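Galactose-1-phosphate uridylyltransferase (Pyrobaculum aerophilum str. IM2, PDB 6K9Z) probably transfers uridylyl groups between UDP-glucose and hexose 1-phosphates such as galactose 1-phosphate, as a zinc-binding member of the type 1 family. Local coordinates at residues D89-L103 / A224-K238. The protein carries 1 engineered substitution. Sequence-based numbering, arbitrary orientation.
Sequences DDLSDLPLGQIKKIL and ADLAEALKITLCALK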
ATOM      1  N   ASP A  89     -19.470  15.172  -9.906  1.00 36.24           N
ATOM      2  CA  ASP A  89     -18.029  14.957  -9.597  1.00 35.90           C
ATOM      3  C   ASP A  89     -17.876  13.861  -8.539  1.00 33.51           C
ATOM      4  O   ASP A  89     -17.007  12.952  -8.743  1.00 32.88           O
ATOM      5  CB  ASP A  89     -17.303  16.215  -9.122  1.00 39.16           C
ATOM      6  CG  ASP A  89     -15.849  15.919  -8.729  1.00 40.59           C
ATOM      7  OD1 ASP A  89     -15.020  15.642  -9.642  1.00 41.52           O
ATOM      8  OD2 ASP A  89     -15.539  15.936  -7.503  1.00 40.53           O
ATOM      9  N   ASP A  90     -18.674  13.909  -7.452  1.00 30.88           N
ATOM     10  CA  ASP A  90     -18.395  13.082  -6.238  1.00 29.06           C
ATOM     11  C   ASP A  90     -19.687  12.501  -5.635  1.00 27.85           C
ATOM     12  O   ASP A  90     -20.760  13.089  -5.798  1.00 27.94           O
ATOM     13  CB  ASP A  90     -17.622  13.902  -5.186  1.00 29.71           C
ATOM     14  CG  ASP A  90     -17.150  13.033  -4.032  1.00 29.02           C
ATOM     15  OD1 ASP A  90     -16.766  11.853  -4.302  1.00 28.59           O
ATOM     16  OD2 ASP A  90     -17.250  13.473  -2.871  1.00 29.45           O
ATOM     17  N   LEU A  91     -19.558  11.445  -4.855  1.00 27.31           N
ATOM     18  CA  LEU A  91     -20.631  10.913  -3.977  1.00 26.88           C
ATOM     19  C   LEU A  91     -21.223  12.060  -3.162  1.00 28.18           C
ATOM     20  O   LEU A  91     -22.448  12.162  -3.034  1.00 28.02           O
ATOM     21  CB  LEU A  91     -20.007   9.850  -3.085  1.00 26.43           C
ATOM     22  CG  LEU A  91     -20.950   9.132  -2.140  1.00 26.34           C
ATOM     23  CD1 LEU A  91     -22.021   8.370  -2.914  1.00 25.66           C
ATOM     24  CD2 LEU A  91     -20.119   8.192  -1.279  1.00 26.77           C
ATOM     25  N   SER A  92     -20.376  12.960  -2.652  1.00 22.84           N
ATOM     26  CA  SER A  92     -20.813  14.070  -1.765  1.00 23.12           C
ATOM     27  C   SER A  92     -21.682  15.088  -2.499  1.00 23.65           C
ATOM     28  O   SER A  92     -22.378  15.874  -1.814  1.00 23.96           O
ATOM     29  CB  SER A  92     -19.630  14.738  -1.076  1.00 24.19           C
ATOM     30  OG  SER A  92     -18.828  15.489  -1.968  1.00 25.36           O
ATOM     31  N   ASP A  93     -21.726  15.068  -3.834  1.00 23.53           N
ATOM     32  CA  ASP A  93     -22.597  16.004  -4.601  1.00 24.76           C
ATOM     33  C   ASP A  93     -24.018  15.457  -4.722  1.00 24.26           C
ATOM     34  O   ASP A  93     -24.910  16.216  -5.103  1.00 24.91           O
ATOM     35  CB  ASP A  93     -21.987  16.307  -5.958  1.00 25.87           C
ATOM     36  CG  ASP A  93     -20.658  17.011  -5.812  1.00 26.85           C
ATOM     37  OD1 ASP A  93     -20.661  18.124  -5.252  1.00 28.48           O
ATOM     38  OD2 ASP A  93     -19.630  16.468  -6.262  1.00 28.10           O
ATOM     39  N   LEU A  94     -24.249  14.218  -4.336  1.00 23.19           N
ATOM     40  CA  LEU A  94     -25.593  13.603  -4.440  1.00 23.22           C
ATOM     41  C   LEU A  94     -26.428  13.973  -3.215  1.00 23.30           C
ATOM     42  O   LEU A  94     -25.908  14.124  -2.103  1.00 23.13           O
ATOM     43  CB  LEU A  94     -25.450  12.086  -4.552  1.00 22.55           C
ATOM     44  CG  LEU A  94     -24.796  11.574  -5.839  1.00 23.25           C
ATOM     45  CD1 LEU A  94     -24.506  10.082  -5.714  1.00 22.83           C
ATOM     46  CD2 LEU A  94     -25.645  11.887  -7.069  1.00 24.37           C
ATOM     47  N   PRO A  95     -27.761  14.061  -3.366  1.00 24.40           N
ATOM     48  CA  PRO A  95     -28.625  14.367  -2.239  1.00 24.72           C
ATOM     49  C   PRO A  95     -28.523  13.255  -1.187  1.00 23.64           C
ATOM     50  O   PRO A  95     -28.305  12.094  -1.559  1.00 21.83           O
ATOM     51  CB  PRO A  95     -30.041  14.386  -2.819  1.00 26.14           C
ATOM     52  CG  PRO A  95     -29.897  14.404  -4.317  1.00 26.71           C
ATOM     53  CD  PRO A  95     -28.491  13.954  -4.632  1.00 25.28           C
ATOM     54  N   LEU A  96     -28.720  13.636   0.077  1.00 23.44           N
ATOM     55  CA  LEU A  96     -28.743  12.676   1.209  1.00 23.64           C
ATOM     56  C   LEU A  96     -29.595  11.453   0.855  1.00 23.17           C
ATOM     57  O   LEU A  96     -29.125  10.338   1.163  1.00 22.52           O
ATOM     58  CB  LEU A  96     -29.285  13.375   2.452  1.00 25.09           C
ATOM     59  CG  LEU A  96     -28.320  14.337   3.116  1.00 26.24           C
ATOM     60  CD1 LEU A  96     -29.037  15.197   4.175  1.00 28.23           C
ATOM     61  CD2 LEU A  96     -27.172  13.532   3.719  1.00 26.35           C
ATOM     62  N   GLY A  97     -30.813  11.647   0.321  1.00 22.91           N
ATOM     63  CA  GLY A  97     -31.729  10.541  -0.008  1.00 23.18           C
ATOM     64  C   GLY A  97     -31.152   9.563  -1.018  1.00 22.18           C
ATOM     65  O   GLY A  97     -31.375   8.332  -0.880  1.00 21.69           O
ATOM     66  N   GLN A  98     -30.353  10.058  -1.962  1.00 21.95           N
ATOM     67  CA  GLN A  98     -29.728   9.195  -2.989  1.00 21.45           C
ATOM     68  C   GLN A  98     -28.603   8.383  -2.307  1.00 20.18           C
ATOM     69  O   GLN A  98     -28.484   7.201  -2.619  1.00 19.94           O
ATOM     70  CB  GLN A  98     -29.225  10.037  -4.158  1.00 21.68           C
ATOM     71  CG  GLN A  98     -28.566   9.204  -5.255  1.00 21.61           C
ATOM     72  CD  GLN A  98     -29.520   8.299  -6.001  1.00 22.45           C
ATOM     73  OE1 GLN A  98     -30.759   8.432  -5.942  1.00 23.56           O
ATOM     74  NE2 GLN A  98     -28.941   7.351  -6.719  1.00 22.03           N
ATOM     75  N   ILE A  99     -27.775   9.015  -1.454  1.00 19.65           N
ATOM     76  CA  ILE A  99     -26.677   8.305  -0.736  1.00 18.92           C
ATOM     77  C   ILE A  99     -27.342   7.223   0.136  1.00 19.46           C
ATOM     78  O   ILE A  99     -26.828   6.109   0.161  1.00 18.65           O
ATOM     79  CB  ILE A  99     -25.774   9.261   0.050  1.00 18.70           C
ATOM     80  CG1 ILE A  99     -25.208  10.321  -0.897  1.00 19.21           C
ATOM     81  CG2 ILE A  99     -24.708   8.467   0.798  1.00 17.91           C
ATOM     82  CD1 ILE A  99     -24.456  11.460  -0.218  1.00 19.60           C
ATOM     83  N   LYS A 100     -28.457   7.538   0.814  1.00 20.39           N
ATOM     84  CA  LYS A 100     -29.179   6.527   1.625  1.00 21.45           C
ATOM     85  C   LYS A 100     -29.592   5.325   0.731  1.00 21.04           C
ATOM     86  O   LYS A 100     -29.386   4.158   1.145  1.00 21.38           O
ATOM     87  CB  LYS A 100     -30.324   7.197   2.387  1.00 23.84           C
ATOM     88  CG  LYS A 100     -31.082   6.259   3.296  1.00 27.02           C
ATOM     89  CD  LYS A 100     -32.253   6.962   4.027  1.00 30.05           C
ATOM     90  CE  LYS A 100     -33.074   6.070   4.951  1.00 34.88           C
ATOM     91  NZ  LYS A 100     -32.300   4.874   5.411  1.00 35.26           N
ATOM     92  N   LYS A 101     -30.089   5.570  -0.477  1.00 21.14           N
ATOM     93  CA  LYS A 101     -30.511   4.472  -1.390  1.00 21.73           C
ATOM     94  C   LYS A 101     -29.264   3.658  -1.765  1.00 19.96           C
ATOM     95  O   LYS A 101     -29.384   2.431  -1.888  1.00 19.95           O
ATOM     96  CB  LYS A 101     -31.189   5.010  -2.650  1.00 23.29           C
ATOM     97  CG  LYS A 101     -32.565   5.610  -2.441  1.00 25.65           C
ATOM     98  CD  LYS A 101     -33.099   6.243  -3.714  1.00 27.83           C
ATOM     99  CE  LYS A 101     -34.310   7.094  -3.436  1.00 30.91           C
ATOM    100  NZ  LYS A 101     -34.960   7.520  -4.700  1.00 33.81           N
ATOM    101  N   ILE A 102     -28.110   4.296  -1.964  1.00 18.63           N
ATOM    102  CA  ILE A 102     -26.866   3.542  -2.320  1.00 17.47           C
ATOM    103  C   ILE A 102     -26.507   2.588  -1.166  1.00 16.86           C
ATOM    104  O   ILE A 102     -26.296   1.377  -1.415  1.00 15.96           O
ATOM    105  CB  ILE A 102     -25.669   4.463  -2.621  1.00 17.56           C
ATOM    106  CG1 ILE A 102     -25.935   5.362  -3.830  1.00 18.17           C
ATOM    107  CG2 ILE A 102     -24.416   3.660  -2.763  1.00 16.89           C
ATOM    108  CD1 ILE A 102     -25.012   6.563  -3.871  1.00 18.37           C
ATOM    109  N   LEU A 103     -26.472   3.112   0.058  1.00 16.50           N
ATOM    110  CA  LEU A 103     -26.112   2.308   1.270  1.00 16.52           C
ATOM    111  C   LEU A 103     -27.114   1.168   1.460  1.00 17.34           C
ATOM    112  O   LEU A 103     -26.671   0.059   1.717  1.00 16.95           O
ATOM    113  CB  LEU A 103     -26.020   3.225   2.487  1.00 16.49           C
ATOM    114  CG  LEU A 103     -24.909   4.273   2.358  1.00 16.39           C
ATOM    115  CD1 LEU A 103     -25.061   5.386   3.400  1.00 16.85           C
ATOM    116  CD2 LEU A 103     -23.534   3.662   2.460  1.00 15.53           C
ATOM    117  N   ALA A 224     -29.449   6.480   7.446  1.00 17.72           N
ATOM    118  CA  ALA A 224     -29.696   7.896   7.116  1.00 17.58           C
ATOM    119  C   ALA A 224     -28.570   8.745   7.713  1.00 17.19           C
ATOM    120  O   ALA A 224     -28.006   9.584   6.997  1.00 17.19           O
ATOM    121  CB  ALA A 224     -31.052   8.332   7.616  1.00 19.13           C
ATOM    122  N   ASP A 225     -28.168   8.476   8.947  1.00 17.49           N
ATOM    123  CA  ASP A 225     -27.123   9.297   9.616  1.00 17.42           C
ATOM    124  C   ASP A 225     -25.761   8.994   8.961  1.00 16.64           C
ATOM    125  O   ASP A 225     -24.905   9.896   8.925  1.00 16.65           O
ATOM    126  CB  ASP A 225     -27.181   9.076  11.125  1.00 18.04           C
ATOM    127  CG  ASP A 225     -28.254   9.874  11.851  1.00 19.89           C
ATOM    128  OD1 ASP A 225     -28.844  10.792  11.208  1.00 20.97           O
ATOM    129  OD2 ASP A 225     -28.564   9.495  12.982  1.00 21.18           O
ATOM    130  N   LEU A 226     -25.539   7.756   8.526  1.00 16.16           N
ATOM    131  CA  LEU A 226     -24.330   7.367   7.745  1.00 15.61           C
ATOM    132  C   LEU A 226     -24.265   8.182   6.454  1.00 15.49           C
ATOM    133  O   LEU A 226     -23.164   8.733   6.152  1.00 15.14           O
ATOM    134  CB  LEU A 226     -24.317   5.866   7.439  1.00 15.47           C
ATOM    135  CG  LEU A 226     -23.127   5.402   6.605  1.00 14.74           C
ATOM    136  CD1 LEU A 226     -21.805   5.887   7.257  1.00 14.11           C
ATOM    137  CD2 LEU A 226     -23.162   3.894   6.430  1.00 14.98           C
ATOM    138  N   ALA A 227     -25.353   8.221   5.681  1.00 15.30           N
ATOM    139  CA  ALA A 227     -25.374   9.008   4.439  1.00 15.80           C
ATOM    140  C   ALA A 227     -24.925  10.443   4.752  1.00 16.22           C
ATOM    141  O   ALA A 227     -24.111  11.014   4.008  1.00 16.70           O
ATOM    142  CB  ALA A 227     -26.713   8.969   3.803  1.00 16.39           C
ATOM    143  N   GLU A 228     -25.391  11.023   5.859  1.00 16.38           N
ATOM    144  CA  GLU A 228     -25.039  12.419   6.223  1.00 16.72           C
ATOM    145  C   GLU A 228     -23.536  12.504   6.542  1.00 16.50           C
ATOM    146  O   GLU A 228     -22.825  13.435   6.027  1.00 16.22           O
ATOM    147  CB  GLU A 228     -25.909  12.908   7.363  1.00 17.33           C
ATOM    148  CG  GLU A 228     -25.529  14.305   7.825  1.00 17.99           C
ATOM    149  CD  GLU A 228     -26.482  14.836   8.863  1.00 19.02           C
ATOM    150  OE1 GLU A 228     -26.371  14.445  10.030  1.00 19.43           O
ATOM    151  OE2 GLU A 228     -27.417  15.554   8.481  1.00 20.33           O
ATOM    152  N   ALA A 229     -23.029  11.570   7.344  1.00 16.42           N
ATOM    153  CA  ALA A 229     -21.622  11.617   7.758  1.00 16.39           C
ATOM    154  C   ALA A 229     -20.728  11.482   6.518  1.00 16.30           C
ATOM    155  O   ALA A 229     -19.711  12.193   6.424  1.00 16.19           O
ATOM    156  CB  ALA A 229     -21.314  10.563   8.791  1.00 16.11           C
ATOM    157  N   LEU A 230     -21.067  10.591   5.600  1.00 16.45           N
ATOM    158  CA  LEU A 230     -20.303  10.423   4.345  1.00 16.47           C
ATOM    159  C   LEU A 230     -20.401  11.702   3.509  1.00 16.35           C
ATOM    160  O   LEU A 230     -19.363  12.213   3.064  1.00 16.82           O
ATOM    161  CB  LEU A 230     -20.849   9.227   3.568  1.00 17.12           C
ATOM    162  CG  LEU A 230     -20.467   7.866   4.151  1.00 17.68           C
ATOM    163  CD1 LEU A 230     -21.199   6.727   3.438  1.00 18.44           C
ATOM    164  CD2 LEU A 230     -18.967   7.692   4.054  1.00 18.63           C
ATOM    165  N   LYS A 231     -21.586  12.233   3.312  1.00 16.69           N
ATOM    166  CA  LYS A 231     -21.753  13.432   2.483  1.00 17.32           C
ATOM    167  C   LYS A 231     -20.920  14.563   3.066  1.00 17.88           C
ATOM    168  O   LYS A 231     -20.225  15.264   2.297  1.00 18.31           O
ATOM    169  CB  LYS A 231     -23.235  13.797   2.387  1.00 17.66           C
ATOM    170  CG  LYS A 231     -23.525  15.004   1.531  1.00 18.62           C
ATOM    171  CD  LYS A 231     -25.026  15.239   1.287  1.00 19.86           C
ATOM    172  CE  LYS A 231     -25.321  16.548   0.589  1.00 21.05           C
ATOM    173  NZ  LYS A 231     -24.845  16.534  -0.799  1.00 21.47           N
ATOM    174  N   ILE A 232     -21.082  14.835   4.362  1.00 18.15           N
ATOM    175  CA  ILE A 232     -20.452  16.040   4.965  1.00 18.72           C
ATOM    176  C   ILE A 232     -18.925  15.851   4.993  1.00 18.50           C
ATOM    177  O   ILE A 232     -18.222  16.841   4.725  1.00 19.55           O
ATOM    178  CB  ILE A 232     -21.091  16.331   6.329  1.00 19.30           C
ATOM    179  CG1 ILE A 232     -22.521  16.832   6.064  1.00 20.38           C
ATOM    180  CG2 ILE A 232     -20.268  17.349   7.095  1.00 19.56           C
ATOM    181  CD1 ILE A 232     -23.372  17.011   7.292  1.00 21.99           C
ATOM    182  N   THR A 233     -18.425  14.658   5.319  1.00 18.22           N
ATOM    183  CA  THR A 233     -16.954  14.393   5.435  1.00 17.96           C
ATOM    184  C   THR A 233     -16.338  14.549   4.030  1.00 17.15           C
ATOM    185  O   THR A 233     -15.321  15.247   3.846  1.00 17.04           O
ATOM    186  CB  THR A 233     -16.682  13.037   6.106  1.00 17.81           C
ATOM    187  OG1 THR A 233     -17.185  13.021   7.436  1.00 17.79           O
ATOM    188  CG2 THR A 233     -15.197  12.729   6.102  1.00 18.30           C
ATOM    189  N   LEU A 234     -16.977  13.979   3.012  1.00 16.97           N
ATOM    190  CA  LEU A 234     -16.385  14.022   1.647  1.00 17.02           C
ATOM    191  C   LEU A 234     -16.498  15.453   1.114  1.00 17.84           C
ATOM    192  O   LEU A 234     -15.602  15.914   0.408  1.00 17.74           O
ATOM    193  CB  LEU A 234     -17.053  12.963   0.784  1.00 16.82           C
ATOM    194  CG  LEU A 234     -16.703  11.534   1.181  1.00 16.52           C
ATOM    195  CD1 LEU A 234     -17.525  10.545   0.369  1.00 16.66           C
ATOM    196  CD2 LEU A 234     -15.208  11.260   1.041  1.00 16.36           C
ATOM    197  N   CYS A 235     -17.553  16.177   1.456  1.00 18.23           N
ATOM    198  CA  CYS A 235     -17.711  17.599   1.090  1.00 19.16           C
ATOM    199  C   CYS A 235     -16.520  18.394   1.648  1.00 19.51           C
ATOM    200  O   CYS A 235     -15.908  19.186   0.917  1.00 20.80           O
ATOM    201  CB  CYS A 235     -19.052  18.133   1.561  1.00 20.30           C
ATOM    202  SG  CYS A 235     -19.266  19.914   1.339  1.00 22.53           S
ATOM    203  N   ALA A 236     -16.142  18.141   2.897  1.00 19.10           N
ATOM    204  CA  ALA A 236     -15.022  18.852   3.537  1.00 19.96           C
ATOM    205  C   ALA A 236     -13.719  18.558   2.775  1.00 20.32           C
ATOM    206  O   ALA A 236     -12.942  19.486   2.548  1.00 21.02           O
ATOM    207  CB  ALA A 236     -14.894  18.439   4.963  1.00 19.66           C
ATOM    208  N   LEU A 237     -13.509  17.317   2.358  1.00 21.58           N
ATOM    209  CA  LEU A 237     -12.250  16.919   1.678  1.00 23.55           C
ATOM    210  C   LEU A 237     -12.211  17.637   0.343  1.00 26.50           C
ATOM    211  O   LEU A 237     -11.100  18.027  -0.042  1.00 28.17           O
ATOM    212  CB  LEU A 237     -12.135  15.398   1.509  1.00 24.22           C
ATOM    213  CG  LEU A 237     -11.908  14.669   2.826  1.00 25.70           C
ATOM    214  CD1 LEU A 237     -11.729  13.169   2.623  1.00 28.41           C
ATOM    215  CD2 LEU A 237     -10.694  15.220   3.543  1.00 25.84           C
ATOM    216  N   LYS A 238     -13.371  17.830  -0.293  1.00 27.54           N
ATOM    217  CA  LYS A 238     -13.477  18.395  -1.656  1.00 31.48           C
ATOM    218  C   LYS A 238     -12.933  19.813  -1.638  1.00 33.28           C
ATOM    219  O   LYS A 238     -12.448  20.274  -2.693  1.00 36.93           O
ATOM    220  CB  LYS A 238     -14.921  18.347  -2.143  1.00 33.31           C
ATOM    221  CG  LYS A 238     -15.116  18.125  -3.624  1.00 35.51           C
ATOM    222  CD  LYS A 238     -16.579  18.003  -4.006  1.00 37.24           C
ATOM    223  CE  LYS A 238     -16.788  17.852  -5.496  1.00 39.10           C
ATOM    224  NZ  LYS A 238     -17.881  18.710  -5.992  1.00 41.49           N
TER
HETATM  225  O   HOH W   1     -14.761  14.522  -1.877  1.00 19.20           O
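Helix 96-103 crosses helix 224-238 at 115° with the axes 8.5 Å apart; the CA atoms of K100 and A227 are 5.3 Å apart, those of S92, in the 3-10 segment 91-93, and K231 4.4 Å. At the crossing A227 is a knob in the hole formed by L96, I99, K100 and L103; its CB lies 3.6 Å from I99 CG2, while L103 reaches L230 tip to tip and touches L226 with CD1. K231 extends with CG anti to the backbone N (chi1 -179°) and bends at its last torsion, which brings NZ to two backbone carbonyls, S92 O at 2.7 Å and L94 O at 2.9 Å, the latter met from above its plane. L96 CD2 packs across the aliphatic part of K231, 3.7 Å from its CD. Cut back to an alanine, this position would probably leave both carbonyls without their shared donor and take away the chain that L96 CD2 packs on. Farther along, K238 NZ meets the syn lone pair of D93 OD2 at 2.9 Å; D89 OD2, which also pairs with K128, makes a long salt bridge to the same K238 NZ. D90 OD2 accepts from S92 N, an Asx turn, and also from S92 OG; a water donates to both D90 OD2 and L234 O, and D90 OD1 is bonded to Y247 OH. The contact thus joins the N-terminal and C-terminal HIT-family halves through their helices, beside the continuous antiparallel sheet of the half-barrel, where L226 and L234 rest on strand 266-271.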